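Local coordinates for protein muramidase (Sodiomyces alcalophilus, PDB 6ZM8) that probably cleaves the glycan strands of bacterial peptidoglycan as a fungal lysozyme (muramidase) of glycoside hydrolase family 25, at residues R130-Y135 with N153-W158; Y59-P64 with A93-Y98; A17-N22 with Y185-D190. All coordinates share one frame; numbering follows the deposited sequence.

Contact 1: residues R130-Y135 with N153-W158; sequences RWPVIY and NRCPLW
Ile-134 and Tyr-135 pair in parallel with Leu-157 and Trp-158, and the two chains run 26° apart from end to end. Ile-134 is held through both backbone polar atoms: its N gives a bond of 2.9 Å to Pro-156 O, and its O receives Trp-158 N at 2.8 Å. Pro-132 O, buried by the contact, lies 3.1 Å from Cys-155 CB and has no hydrogen-bond partner in the model.

On one face of the sheet, Tyr-135 meets Trp-158 in a T-shaped pair. The tyrosine turns its edge to the indole face, CD2 of Tyr-135 lying 3.5 Å from CD2 of Trp-158, with the ring planes at 78°. Val-133 CG1 lies at the indole edge. Both polar ends are fixed outside the pair, Tyr-135 OH by Gln-180 and Trp-158 NE1 by Asn-192. On the other face, CD1 of Ile-134 packs on CB of Cys-155 at 3.7 Å.

Ahead of the strands, Arg-154 lies over the indole of Trp-131, which also stacks with His-125. Arg-154 CD sits 3.5 Å from the centroid of the six-membered ring of Trp-131, a CH-pi contact almost on the ring normal. A bend at chi3 (-68°) turns the chain beyond CD, and the guanidinium makes an off-centre cation-pi contact, its CZ 5.0 Å from that centroid of Trp-131. NH1 is salt-bridged to Glu-118 of helix 110-128, and NH2 bonds to Arg-150 O.

The pairing joins the two strands of the beta-alpha-beta unit strand 133-136, helix 138-145, strand 157-160. Chemically, the backbone bonds set the register, the T-shaped pair packs on the face that carries Tyr-135 and Trp-158, and Arg-154 spends its aliphatic part on an aromatic surface while Glu-118 probably compensates its charge.

Contact 2: residues Y59-P64 with A93-Y98; sequences YHFAQP and ALDIEY
Asp-95 O is gripped by Ala-62 N, at 2.9 Å in a nearly straight bond, and by a water 2.9 Å from this same Asp-95 O. That water accepts from Glu-97 N, also lies in bonding range of Ala-62 O, and rests over one face of the Phe-61 ring, toward its rim. Earlier in the strands the parallel pairing is direct: His-60 N reaches Ala-93 O at 2.9 Å, and Asp-95 N reaches His-60 O at 2.8 Å.

Asp-95 stands on the face it shares with Tyr-59 and Phe-61. Its CG is anti to the backbone N (chi1 174°), which carries the carboxylate out alongside Tyr-59, where OD2 of Asp-95 comes within 3.4 Å of CD2 of Phe-61 and 3.7 Å of CE1 of Tyr-59. CG of Glu-97 packs 3.6 Å from CE2 of Phe-61, the two side chains crossing at about a right angle, and OE2 of Glu-97 lies 2.5 Å from OD1 of Asp-95. Leu-94 CD1 lies on the other face, at the edge of the His-60 ring, whose nitrogens bond to Thr-32 and Gln-72.

Residues 95-97, Asp-Ile-Glu, lie toward the C-terminal side of the barrel strand, consistent with the acidic motif of the GH25 active site; the aspartate is flanked by Tyr-59 and Phe-61, with Tyr-135 of the next strand also against it, which probably helps hold the carboxylate.

Contact 3: residues A17-N22 with Y185-D190; sequences ARAYAN and YPQGGD
A stack of flat groups is one part of this contact: Arg-18 and Gln-187 run past one another in opposite senses, their guanidinium and amide planes only 9° apart. CG of Gln-187 lies over the centre of the guanidinium, 3.6 Å from CZ of Arg-18, while the amide is displaced along the arginine chain, its NE2 lying by the methylenes, 3.6 Å from CD of Arg-18. The arginine can offer this long surface because its chain is extended from CG to NE. Pro-186 CB adds a looser touch at NH1.

Close packing supplies the second element, with Tyr-185 OH set against the methyl of Ala-19, 3.2 Å from its CB. No hydrogen bond joins the two segments; their polar ends bond to flanking residues: Asp-24 OD2 is shared by Tyr-185 OH and Asn-22 ND2, and Gln-187 OE1 takes the backbone N of Asp-15. Replacing Gln-187 by an alanine would probably uncover one guanidinium face of Arg-18 and leave Asp-15 N without this acceptor.

A type I turn from Tyr-185 to Gly-188 presents these groups. The turn lies in the loop joining strands 178-182 and 190-194, and it docks on helix 16-22, with Tyr-185 also stacking on Phe-5 of strand 2-7.

In the fold
Contacts 1 and 2 are neighbours in one curled sheet, their centres about 12 Å apart, and they show how this part of the barrel is built from successive parallel pairings. Strand 93-95 of contact 2 adjoins strand 133-136 of contact 1: Val-133 and Tyr-135 probably bond to the backbone of Leu-94, and the Tyr-135 ring packs against Asp-95 and Glu-97. Along the chain, contact 2 is complete before contact 1 begins. Contact 3 spans both, joining an early helix to a late loop, with its centre about 24 Å from each of theirs. The TIM-barrel-like GH25 fold is thus knit locally between successive strands and again across distant parts of the sequence.

Contact 1: residues R130-Y135 with N153-W158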
loop_
_atom_site.group_PDB
_atom_site.type_symbol
_atom_site.label_atom_id
_atom_site.label_comp_id
_atom_site.label_asym_id
_atom_site.label_seq_id
_atom_site.Cartn_x
_atom_site.Cartn_y
_atom_site.Cartn_z
ATOM N N ARG A 130 -7.901 -9.984 5.965
ATOM C CA ARG A 130 -7.152 -9.824 4.732
ATOM C C ARG A 130 -5.649 -9.794 4.981
ATOM O O ARG A 130 -5.166 -9.171 5.931
ATOM C CB ARG A 130 -7.493 -8.486 4.059
ATOM C CG ARG A 130 -8.964 -8.371 3.633
ATOM C CD ARG A 130 -9.368 -9.506 2.683
ATOM N NE ARG A 130 -8.504 -9.606 1.518
ATOM C CZ ARG A 130 -8.669 -8.954 0.364
ATOM N NH1 ARG A 130 -9.770 -8.208 0.174
ATOM N NH2 ARG A 130 -7.791 -9.094 -0.628
ATOM N N TRP A 131 -4.911 -10.448 4.075
ATOM C CA TRP A 131 -3.478 -10.210 4.008
ATOM C C TRP A 131 -3.269 -8.831 3.362
ATOM O O TRP A 131 -3.885 -8.515 2.353
ATOM C CB TRP A 131 -2.763 -11.280 3.180
ATOM C CG TRP A 131 -2.908 -12.649 3.769
ATOM C CD1 TRP A 131 -3.649 -13.676 3.271
ATOM C CD2 TRP A 131 -2.358 -13.132 4.993
ATOM N NE1 TRP A 131 -3.589 -14.760 4.105
ATOM C CE2 TRP A 131 -2.805 -14.453 5.173
ATOM C CE3 TRP A 131 -1.548 -12.572 5.973
ATOM C CZ2 TRP A 131 -2.465 -15.216 6.293
ATOM C CZ3 TRP A 131 -1.216 -13.341 7.077
ATOM C CH2 TRP A 131 -1.667 -14.646 7.241
ATOM N N PRO A 132 -2.401 -8.001 3.934
ATOM C CA PRO A 132 -2.166 -6.686 3.352
ATOM C C PRO A 132 -1.343 -6.799 2.073
ATOM O O PRO A 132 -0.568 -7.734 1.859
ATOM C CB PRO A 132 -1.417 -5.945 4.444
ATOM C CG PRO A 132 -0.628 -7.055 5.119
ATOM C CD PRO A 132 -1.548 -8.262 5.100
ATOM N N VAL A 133 -1.491 -5.763 1.235
ATOM C CA VAL A 133 -0.541 -5.512 0.164
ATOM C C VAL A 133 0.770 -5.011 0.775
ATOM O O VAL A 133 0.748 -4.313 1.802
ATOM C CB VAL A 133 -1.179 -4.454 -0.767
ATOM C CG1 VAL A 133 -0.200 -3.851 -1.767
ATOM C CG2 VAL A 133 -2.369 -5.068 -1.504
ATOM N N ILE A 134 1.898 -5.368 0.160
ATOM C CA ILE A 134 3.192 -4.810 0.551
ATOM C C ILE A 134 3.665 -3.872 -0.555
ATOM O O ILE A 134 3.840 -4.307 -1.703
ATOM C CB ILE A 134 4.218 -5.913 0.823
ATOM C CG1 ILE A 134 3.853 -6.638 2.115
ATOM C CG2 ILE A 134 5.647 -5.341 0.881
ATOM C CD1 ILE A 134 4.693 -7.870 2.407
ATOM N N TYR A 135 3.883 -2.601 -0.178
ATOM C CA TYR A 135 4.505 -1.601 -1.056
ATOM C C TYR A 135 5.971 -1.483 -0.653
ATOM O O TYR A 135 6.283 -1.225 0.516
ATOM C CB TYR A 135 3.817 -0.251 -0.909
ATOM C CG TYR A 135 4.552 0.883 -1.618
ATOM C CD1 TYR A 135 5.593 1.567 -0.989
ATOM C CD2 TYR A 135 4.201 1.282 -2.898
ATOM C CE1 TYR A 135 6.251 2.602 -1.610
ATOM C CE2 TYR A 135 4.829 2.350 -3.531
ATOM C CZ TYR A 135 5.869 3.023 -2.878
ATOM O OH TYR A 135 6.505 4.097 -3.433
ATOM N N ASN A 153 3.495 -15.362 -1.053
ATOM C CA ASN A 153 2.326 -16.249 -1.231
ATOM C C ASN A 153 1.114 -15.823 -0.380
ATOM O O ASN A 153 0.093 -16.511 -0.312
ATOM C CB ASN A 153 2.713 -17.667 -0.830
ATOM C CG ASN A 153 1.598 -18.651 -1.044
ATOM O OD1 ASN A 153 1.065 -18.799 -2.150
ATOM N ND2 ASN A 153 1.254 -19.358 0.004
ATOM N N ARG A 154 1.232 -14.748 0.316
ATOM C CA ARG A 154 0.105 -14.139 1.017
ATOM C C ARG A 154 -0.203 -12.713 0.561
ATOM O O ARG A 154 -1.367 -12.335 0.453
ATOM C CB ARG A 154 0.360 -14.104 2.534
ATOM C CG ARG A 154 0.259 -15.473 3.189
ATOM C CD ARG A 154 0.728 -15.468 4.637
ATOM N NE ARG A 154 2.159 -15.240 4.692
ATOM C CZ ARG A 154 2.826 -14.886 5.803
ATOM N NH1 ARG A 154 2.152 -14.699 6.940
ATOM N NH2 ARG A 154 4.126 -14.735 5.777
ATOM N N CYS A 155 0.832 -11.913 0.394
ATOM C CA CYS A 155 0.696 -10.446 0.288
ATOM C C CYS A 155 0.932 -10.015 -1.145
ATOM O O CYS A 155 2.045 -10.136 -1.647
ATOM C CB CYS A 155 1.730 -9.759 1.165
ATOM S SG CYS A 155 1.519 -10.127 2.922
ATOM N N PRO A 156 -0.084 -9.447 -1.815
ATOM C CA PRO A 156 0.152 -8.924 -3.156
ATOM C C PRO A 156 1.236 -7.831 -3.134
ATOM O O PRO A 156 1.291 -7.031 -2.179
ATOM C CB PRO A 156 -1.206 -8.329 -3.564
ATOM C CG PRO A 156 -2.211 -9.105 -2.696
ATOM C CD PRO A 156 -1.483 -9.285 -1.380
ATOM N N LEU A 157 2.012 -7.765 -4.197
ATOM C CA LEU A 157 3.110 -6.801 -4.294
ATOM C C LEU A 157 2.668 -5.525 -4.994
ATOM O O LEU A 157 2.119 -5.557 -6.100
ATOM C CB LEU A 157 4.241 -7.437 -5.109
ATOM C CG LEU A 157 5.460 -6.530 -5.349
ATOM C CD1 LEU A 157 6.177 -6.186 -4.040
ATOM C CD2 LEU A 157 6.398 -7.231 -6.333
ATOM N N TRP A 158 3.002 -4.406 -4.349
ATOM C CA TRP A 158 2.876 -3.062 -4.925
ATOM C C TRP A 158 4.319 -2.530 -5.035
ATOM O O TRP A 158 4.921 -2.136 -4.041
ATOM C CB TRP A 158 1.982 -2.209 -4.041
ATOM C CG TRP A 158 1.732 -0.819 -4.506
ATOM C CD1 TRP A 158 2.103 -0.213 -5.671
ATOM C CD2 TRP A 158 1.004 0.170 -3.753
ATOM N NE1 TRP A 158 1.670 1.107 -5.685
ATOM C CE2 TRP A 158 1.003 1.359 -4.512
ATOM C CE3 TRP A 158 0.423 0.168 -2.476
ATOM C CZ2 TRP A 158 0.455 2.552 -4.034
ATOM C CZ3 TRP A 158 -0.098 1.357 -1.981
ATOM C CH2 TRP A 158 -0.078 2.529 -2.761
#

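Contact 2: residues Y59-P64 with A93-Y98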
loop_
_atom_site.group_PDB
_atom_site.type_symbol
_atom_site.label_atom_id
_atom_site.label_comp_id
_atom_site.label_asym_id
_atom_site.label_seq_id
_atom_site.Cartn_x
_atom_site.Cartn_y
_atom_site.Cartn_z
ATOM N N TYR A 59 -3.235 3.065 3.126
ATOM C CA TYR A 59 -1.891 2.555 3.391
ATOM C C TYR A 59 -1.324 3.129 4.676
ATOM O O TYR A 59 -1.741 4.208 5.182
ATOM C CB TYR A 59 -0.940 2.709 2.194
ATOM C CG TYR A 59 -0.471 4.098 1.848
ATOM C CD1 TYR A 59 0.650 4.653 2.440
ATOM C CD2 TYR A 59 -1.116 4.843 0.852
ATOM C CE1 TYR A 59 1.149 5.893 2.050
ATOM C CE2 TYR A 59 -0.640 6.093 0.450
ATOM C CZ TYR A 59 0.508 6.606 1.058
ATOM O OH TYR A 59 0.995 7.834 0.671
ATOM N N HIS A 60 -0.362 2.376 5.214
ATOM C CA HIS A 60 0.320 2.676 6.476
ATOM C C HIS A 60 1.802 2.817 6.206
ATOM O O HIS A 60 2.426 1.906 5.630
ATOM C CB HIS A 60 0.139 1.464 7.425
ATOM C CG HIS A 60 0.893 1.654 8.705
ATOM N ND1 HIS A 60 0.412 2.509 9.695
ATOM C CD2 HIS A 60 2.098 1.154 9.084
ATOM C CE1 HIS A 60 1.315 2.478 10.657
ATOM N NE2 HIS A 60 2.366 1.699 10.316
ATOM N N PHE A 61 2.413 3.926 6.645
ATOM C CA PHE A 61 3.862 4.083 6.540
ATOM C C PHE A 61 4.531 3.446 7.760
ATOM O O PHE A 61 4.397 3.930 8.904
ATOM C CB PHE A 61 4.265 5.549 6.370
ATOM C CG PHE A 61 5.729 5.678 6.002
ATOM C CD1 PHE A 61 6.746 5.601 6.945
ATOM C CD2 PHE A 61 6.087 5.765 4.680
ATOM C CE1 PHE A 61 8.089 5.624 6.564
ATOM C CE2 PHE A 61 7.414 5.815 4.302
ATOM C CZ PHE A 61 8.419 5.741 5.237
ATOM N N ALA A 62 5.236 2.341 7.515
ATOM C CA ALA A 62 5.882 1.585 8.569
ATOM C C ALA A 62 7.016 2.385 9.236
ATOM O O ALA A 62 7.821 3.017 8.560
ATOM C CB ALA A 62 6.492 0.331 7.996
ATOM N N GLN A 63 7.091 2.220 10.559
ATOM C CA GLN A 63 8.205 2.754 11.359
ATOM C C GLN A 63 8.751 1.611 12.205
ATOM O O GLN A 63 8.379 1.474 13.381
ATOM C CB GLN A 63 7.744 3.951 12.199
ATOM C CG GLN A 63 7.527 5.193 11.349
ATOM C CD GLN A 63 8.815 5.854 10.873
ATOM O OE1 GLN A 63 9.914 5.402 11.205
ATOM N NE2 GLN A 63 8.662 6.924 10.094
ATOM N N PRO A 64 9.578 0.736 11.639
ATOM C CA PRO A 64 9.890 -0.529 12.320
ATOM C C PRO A 64 10.689 -0.413 13.605
ATOM O O PRO A 64 10.692 -1.393 14.369
ATOM C CB PRO A 64 10.636 -1.366 11.281
ATOM C CG PRO A 64 10.057 -0.840 9.966
ATOM C CD PRO A 64 9.962 0.656 10.202
ATOM N N ALA A 93 -2.526 -1.505 2.580
ATOM C CA ALA A 93 -1.148 -1.692 2.155
ATOM C C ALA A 93 -0.175 -1.232 3.230
ATOM O O ALA A 93 -0.329 -0.163 3.852
ATOM C CB ALA A 93 -0.861 -0.922 0.872
ATOM N N LEU A 94 0.870 -2.051 3.421
ATOM C CA LEU A 94 2.013 -1.739 4.264
ATOM C C LEU A 94 3.075 -1.080 3.372
ATOM O O LEU A 94 3.647 -1.746 2.504
ATOM C CB LEU A 94 2.561 -3.019 4.876
ATOM C CG LEU A 94 3.823 -2.828 5.719
ATOM C CD1 LEU A 94 3.559 -1.956 6.945
ATOM C CD2 LEU A 94 4.378 -4.176 6.136
ATOM N N ASP A 95 3.338 0.214 3.608
ATOM C CA ASP A 95 4.382 0.954 2.884
ATOM C C ASP A 95 5.653 0.820 3.719
ATOM O O ASP A 95 5.812 1.495 4.761
ATOM C CB ASP A 95 3.905 2.389 2.723
ATOM C CG ASP A 95 4.906 3.338 2.137
ATOM O OD1 ASP A 95 6.048 2.908 1.879
ATOM O OD2 ASP A 95 4.544 4.516 1.945
ATOM N N ILE A 96 6.512 -0.098 3.284
ATOM C CA ILE A 96 7.707 -0.501 4.015
ATOM C C ILE A 96 8.923 -0.196 3.116
ATOM O O ILE A 96 9.169 -0.890 2.113
ATOM C CB ILE A 96 7.599 -1.953 4.529
ATOM C CG1 ILE A 96 8.860 -2.406 5.244
ATOM C CG2 ILE A 96 7.244 -2.969 3.447
ATOM C CD1 ILE A 96 9.191 -1.662 6.506
ATOM N N GLU A 97 9.605 0.893 3.441
ATOM C CA GLU A 97 10.585 1.474 2.549
ATOM C C GLU A 97 11.606 2.279 3.367
ATOM O O GLU A 97 11.590 2.300 4.589
ATOM C CB GLU A 97 9.895 2.392 1.514
ATOM C CG GLU A 97 9.245 3.603 2.161
ATOM C CD GLU A 97 8.735 4.585 1.106
ATOM O OE1 GLU A 97 9.536 5.458 0.682
ATOM O OE2 GLU A 97 7.565 4.537 0.741
ATOM N N TYR A 98 12.455 2.993 2.632
ATOM C CA TYR A 98 13.594 3.734 3.198
ATOM C C TYR A 98 13.157 4.573 4.398
ATOM O O TYR A 98 12.228 5.386 4.341
ATOM C CB TYR A 98 14.177 4.701 2.142
ATOM C CG TYR A 98 14.323 4.080 0.769
ATOM C CD1 TYR A 98 15.474 3.393 0.392
ATOM C CD2 TYR A 98 13.283 4.159 -0.151
ATOM C CE1 TYR A 98 15.561 2.781 -0.851
ATOM C CE2 TYR A 98 13.371 3.578 -1.386
ATOM C CZ TYR A 98 14.500 2.882 -1.741
ATOM O OH TYR A 98 14.505 2.326 -3.001
HETATM O O HOH W 1 8.443 2.303 5.715
#

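Contact 3: residues A17-N22 with Y185-D190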
loop_
_atom_site.group_PDB
_atom_site.type_symbol
_atom_site.label_atom_id
_atom_site.label_comp_id
_atom_site.label_asym_id
_atom_site.label_seq_id
_atom_site.Cartn_x
_atom_site.Cartn_y
_atom_site.Cartn_z
ATOM N N ALA A 17 -14.256 13.010 -9.467
ATOM C CA ALA A 17 -15.027 12.910 -10.712
ATOM C C ALA A 17 -14.081 13.075 -11.917
ATOM O O ALA A 17 -14.182 12.316 -12.912
ATOM C CB ALA A 17 -16.126 13.951 -10.732
ATOM N N ARG A 18 -13.184 14.047 -11.837
ATOM C CA ARG A 18 -12.197 14.251 -12.893
ATOM C C ARG A 18 -11.282 13.023 -13.035
ATOM O O ARG A 18 -10.953 12.592 -14.142
ATOM C CB ARG A 18 -11.375 15.517 -12.614
ATOM C CG ARG A 18 -10.186 15.740 -13.537
ATOM C CD ARG A 18 -9.415 17.006 -13.144
ATOM N NE ARG A 18 -8.072 16.983 -13.744
ATOM C CZ ARG A 18 -7.111 17.875 -13.552
ATOM N NH1 ARG A 18 -5.924 17.696 -14.124
ATOM N NH2 ARG A 18 -7.333 18.899 -12.742
ATOM N N ALA A 19 -10.859 12.457 -11.895
ATOM C CA ALA A 19 -10.011 11.265 -11.944
ATOM C C ALA A 19 -10.745 10.106 -12.615
ATOM O O ALA A 19 -10.143 9.369 -13.421
ATOM C CB ALA A 19 -9.559 10.908 -10.554
ATOM N N TYR A 20 -12.024 9.911 -12.292
ATOM C CA TYR A 20 -12.756 8.811 -12.925
ATOM C C TYR A 20 -12.862 9.084 -14.444
ATOM O O TYR A 20 -12.705 8.152 -15.270
ATOM C CB TYR A 20 -14.147 8.669 -12.278
ATOM C CG TYR A 20 -14.817 7.368 -12.666
ATOM C CD1 TYR A 20 -15.577 7.268 -13.815
ATOM C CD2 TYR A 20 -14.682 6.265 -11.870
ATOM C CE1 TYR A 20 -16.137 6.085 -14.199
ATOM C CE2 TYR A 20 -15.272 5.069 -12.224
ATOM C CZ TYR A 20 -15.988 4.973 -13.395
ATOM O OH TYR A 20 -16.569 3.793 -13.776
ATOM N N ALA A 21 -13.113 10.337 -14.836
ATOM C CA ALA A 21 -13.190 10.691 -16.250
ATOM C C ALA A 21 -11.851 10.446 -16.966
ATOM O O ALA A 21 -11.834 10.135 -18.157
ATOM C CB ALA A 21 -13.660 12.127 -16.394
ATOM N N ASN A 22 -10.747 10.603 -16.251
ATOM C CA ASN A 22 -9.420 10.313 -16.789
ATOM C C ASN A 22 -9.230 8.825 -17.078
ATOM O O ASN A 22 -8.303 8.447 -17.788
ATOM C CB ASN A 22 -8.366 10.778 -15.771
ATOM C CG ASN A 22 -6.952 10.778 -16.311
ATOM O OD1 ASN A 22 -6.687 11.310 -17.397
ATOM N ND2 ASN A 22 -6.012 10.238 -15.540
ATOM N N TYR A 185 1.048 12.045 -10.889
ATOM C CA TYR A 185 -0.388 12.026 -11.164
ATOM C C TYR A 185 -0.807 13.452 -11.514
ATOM O O TYR A 185 -0.359 14.409 -10.860
ATOM C CB TYR A 185 -1.157 11.513 -9.938
ATOM C CG TYR A 185 -2.613 11.301 -10.247
ATOM C CD1 TYR A 185 -2.980 10.223 -11.046
ATOM C CD2 TYR A 185 -3.597 12.186 -9.844
ATOM C CE1 TYR A 185 -4.274 10.058 -11.502
ATOM C CE2 TYR A 185 -4.913 12.043 -10.297
ATOM C CZ TYR A 185 -5.242 10.984 -11.154
ATOM O OH TYR A 185 -6.526 10.900 -11.613
ATOM N N PRO A 186 -1.705 13.668 -12.499
ATOM C CA PRO A 186 -1.925 15.053 -12.980
ATOM C C PRO A 186 -2.457 16.003 -11.927
ATOM O O PRO A 186 -2.172 17.198 -12.004
ATOM C CB PRO A 186 -2.900 14.887 -14.138
ATOM C CG PRO A 186 -3.444 13.488 -14.033
ATOM C CD PRO A 186 -2.331 12.706 -13.411
ATOM N N GLN A 187 -3.238 15.506 -10.983
ATOM C CA GLN A 187 -3.782 16.333 -9.896
ATOM C C GLN A 187 -2.898 16.327 -8.660
ATOM O O GLN A 187 -3.308 16.914 -7.652
ATOM C CB GLN A 187 -5.184 15.863 -9.504
ATOM C CG GLN A 187 -6.196 15.946 -10.650
ATOM C CD GLN A 187 -7.575 15.718 -10.106
ATOM O OE1 GLN A 187 -8.012 16.416 -9.184
ATOM N NE2 GLN A 187 -8.288 14.719 -10.617
ATOM N N GLY A 188 -1.735 15.690 -8.725
ATOM C CA GLY A 188 -0.875 15.498 -7.578
ATOM C C GLY A 188 -1.011 14.062 -7.059
ATOM O O GLY A 188 -2.124 13.539 -6.955
ATOM N N GLY A 189 0.119 13.467 -6.724
ATOM C CA GLY A 189 0.169 12.094 -6.251
ATOM C C GLY A 189 0.976 11.226 -7.182
ATOM O O GLY A 189 1.701 11.702 -8.055
ATOM N N ASP A 190 0.859 9.916 -6.957
ATOM C CA ASP A 190 1.607 8.950 -7.739
ATOM C C ASP A 190 0.677 8.144 -8.641
ATOM O O ASP A 190 -0.493 7.978 -8.328
ATOM C CB ASP A 190 2.382 7.978 -6.835
ATOM C CG ASP A 190 3.153 8.739 -5.773
ATOM O OD1 ASP A 190 3.982 9.555 -6.094
ATOM O OD2 ASP A 190 2.867 8.497 -4.535
#